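Local coordinates for lasso peptide isopeptidase AtxE2 (Asticcacaulis excentricus, PDB 5TXE), which hydrolyses the isopeptide bond of the lasso peptides astexin-2 and astexin-3, opening the threaded substrates into linear peptides, at residues 551-557 / 612-617. The protein carries 1 engineered substitution. Numbering follows the deposited sequence.
Sequences CCTDSFT and LGALPG
P616 lies over one face of the F556 ring in a CH-pi contact. Its CG sits 3.6 Å from the centroid of the F556 ring, 19° off the normal. The contact joins two loop-to-helix turns of the alpha/beta-hydrolase domain. One follows strand 545-548; the other follows strand 602-607 and the short helix that carries E610, probably the acid of the charge relay. F556 holds CG anti to its own N (chi1 177°), which carries the ring across to P616. G613 O lies at the ring edge, in plane. L612 O is also at the edge, with F556 CE2 to L612 O at 3.4 Å. A serine in place of F556 removes the ring, and would probably leave P616 CG without its CH-pi partner and open a gap beside the carbonyls of L612 and G613.

G613 lies against C551 and T557, where a beta carbon would be tight against C551 O and T557 OG1. C551 CB rests 3.9 Å from A614 CB. C551 and C552 form a vicinal disulfide across a cis peptide bond, with C551 SG to C552 SG at 2.1 Å. No direct hydrogen bond spans the two segments. A water links them instead: it donates to D554 OD2 and G613 O, and accepts from G617 N at 2.7 Å. D554 OD1 caps helix 555-560, accepting from T557 N at 2.9 Å. T557 OG1 also donates to it. T557 lies near N562, which binds astexin-3, and itself packs on a polar side chain of the bound peptide. Its hydroxyl OG1 in turn accepts from C552 N, with an N-H...O angle of 165°.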
loop_
_atom_site.group_PDB
_atom_site.type_symbol
_atom_site.label_atom_id
_atom_site.label_comp_id
_atom_site.label_asym_id
_atom_site.label_seq_id
_atom_site.Cartn_x
_atom_site.Cartn_y
_atom_site.Cartn_z
ATOM N N CYS A 551 -16.400 6.791 4.980
ATOM C CA CYS A 551 -17.775 6.479 4.746
ATOM C C CYS A 551 -18.214 7.466 3.616
ATOM O O CYS A 551 -17.645 8.565 3.493
ATOM C CB CYS A 551 -18.551 6.646 6.053
ATOM S SG CYS A 551 -20.106 5.718 6.114
ATOM N N CYS A 552 -19.118 7.077 2.721
ATOM C CA CYS A 552 -19.901 5.813 2.802
ATOM C C CYS A 552 -19.908 5.098 1.483
ATOM O O CYS A 552 -19.471 5.627 0.442
ATOM C CB CYS A 552 -21.344 6.147 3.183
ATOM S SG CYS A 552 -21.454 6.794 4.876
ATOM N N THR A 553 -20.406 3.878 1.495
ATOM C CA THR A 553 -20.592 3.167 0.240
ATOM C C THR A 553 -22.018 3.373 -0.222
ATOM O O THR A 553 -22.924 2.557 0.130
ATOM C CB THR A 553 -20.251 1.677 0.419
ATOM O OG1 THR A 553 -18.963 1.553 1.038
ATOM C CG2 THR A 553 -20.296 1.003 -0.916
ATOM N N ASP A 554 -22.243 4.479 -0.926
ATOM C CA ASP A 554 -23.606 4.953 -1.240
ATOM C C ASP A 554 -23.568 5.812 -2.461
ATOM O O ASP A 554 -22.460 6.150 -2.926
ATOM C CB ASP A 554 -24.298 5.634 -0.034
ATOM C CG ASP A 554 -23.673 7.001 0.401
ATOM O OD1 ASP A 554 -22.612 7.430 -0.124
ATOM O OD2 ASP A 554 -24.258 7.640 1.340
ATOM N N SER A 555 -24.731 6.124 -3.031
ATOM C CA SER A 555 -24.766 6.930 -4.252
ATOM C C SER A 555 -24.219 8.317 -4.014
ATOM O O SER A 555 -23.571 8.890 -4.899
ATOM C CB SER A 555 -26.175 7.059 -4.879
ATOM O OG SER A 555 -27.049 7.632 -3.940
ATOM N N PHE A 556 -24.453 8.862 -2.825
ATOM C CA PHE A 556 -23.992 10.201 -2.570
ATOM C C PHE A 556 -22.473 10.262 -2.748
ATOM O O PHE A 556 -21.925 11.071 -3.516
ATOM C CB PHE A 556 -24.366 10.636 -1.192
ATOM C CG PHE A 556 -23.827 12.003 -0.870
ATOM C CD1 PHE A 556 -24.360 13.103 -1.445
ATOM C CD2 PHE A 556 -22.772 12.160 -0.010
ATOM C CE1 PHE A 556 -23.871 14.369 -1.165
ATOM C CE2 PHE A 556 -22.257 13.413 0.269
ATOM C CZ PHE A 556 -22.830 14.549 -0.303
ATOM N N THR A 557 -21.799 9.336 -2.102
ATOM C CA THR A 557 -20.347 9.316 -2.180
ATOM C C THR A 557 -19.866 8.946 -3.584
ATOM O O THR A 557 -18.971 9.585 -4.132
ATOM C CB THR A 557 -19.733 8.352 -1.124
ATOM O OG1 THR A 557 -20.148 8.722 0.196
ATOM C CG2 THR A 557 -18.289 8.391 -1.173
ATOM N N LEU A 612 -16.826 14.606 3.577
ATOM C CA LEU A 612 -18.061 15.079 3.070
ATOM C C LEU A 612 -18.981 13.915 2.684
ATOM O O LEU A 612 -20.197 13.977 2.895
ATOM C CB LEU A 612 -17.867 15.942 1.836
ATOM C CG LEU A 612 -17.264 17.334 2.103
ATOM C CD1 LEU A 612 -17.028 18.080 0.809
ATOM C CD2 LEU A 612 -18.184 18.110 2.993
ATOM N N GLY A 613 -18.361 12.886 2.134
ATOM C CA GLY A 613 -19.006 11.625 1.799
ATOM C C GLY A 613 -19.705 10.933 2.935
ATOM O O GLY A 613 -20.702 10.218 2.719
ATOM N N ALA A 614 -19.262 11.204 4.156
ATOM C CA ALA A 614 -19.810 10.537 5.282
ATOM C C ALA A 614 -21.059 11.213 5.801
ATOM O O ALA A 614 -21.836 10.626 6.576
ATOM C CB ALA A 614 -18.789 10.475 6.393
ATOM N N LEU A 615 -21.285 12.449 5.379
ATOM C CA LEU A 615 -22.256 13.241 6.069
ATOM C C LEU A 615 -23.695 12.784 5.952
ATOM O O LEU A 615 -24.384 12.794 6.956
ATOM C CB LEU A 615 -22.097 14.713 5.703
ATOM C CG LEU A 615 -20.805 15.346 6.246
ATOM C CD1 LEU A 615 -20.746 16.805 5.845
ATOM C CD2 LEU A 615 -20.719 15.273 7.777
ATOM N N PRO A 616 -24.199 12.484 4.764
ATOM C CA PRO A 616 -25.616 12.032 4.783
ATOM C C PRO A 616 -25.837 10.792 5.661
ATOM O O PRO A 616 -26.717 10.768 6.503
ATOM C CB PRO A 616 -25.908 11.714 3.297
ATOM C CG PRO A 616 -24.971 12.626 2.580
ATOM C CD PRO A 616 -23.719 12.694 3.402
ATOM N N GLY A 617 -24.974 9.815 5.489
ATOM C CA GLY A 617 -24.993 8.631 6.322
ATOM C C GLY A 617 -24.898 8.931 7.788
ATOM O O GLY A 617 -25.706 8.449 8.606
HETATM O O HOH W 1 -23.318 9.214 3.408
#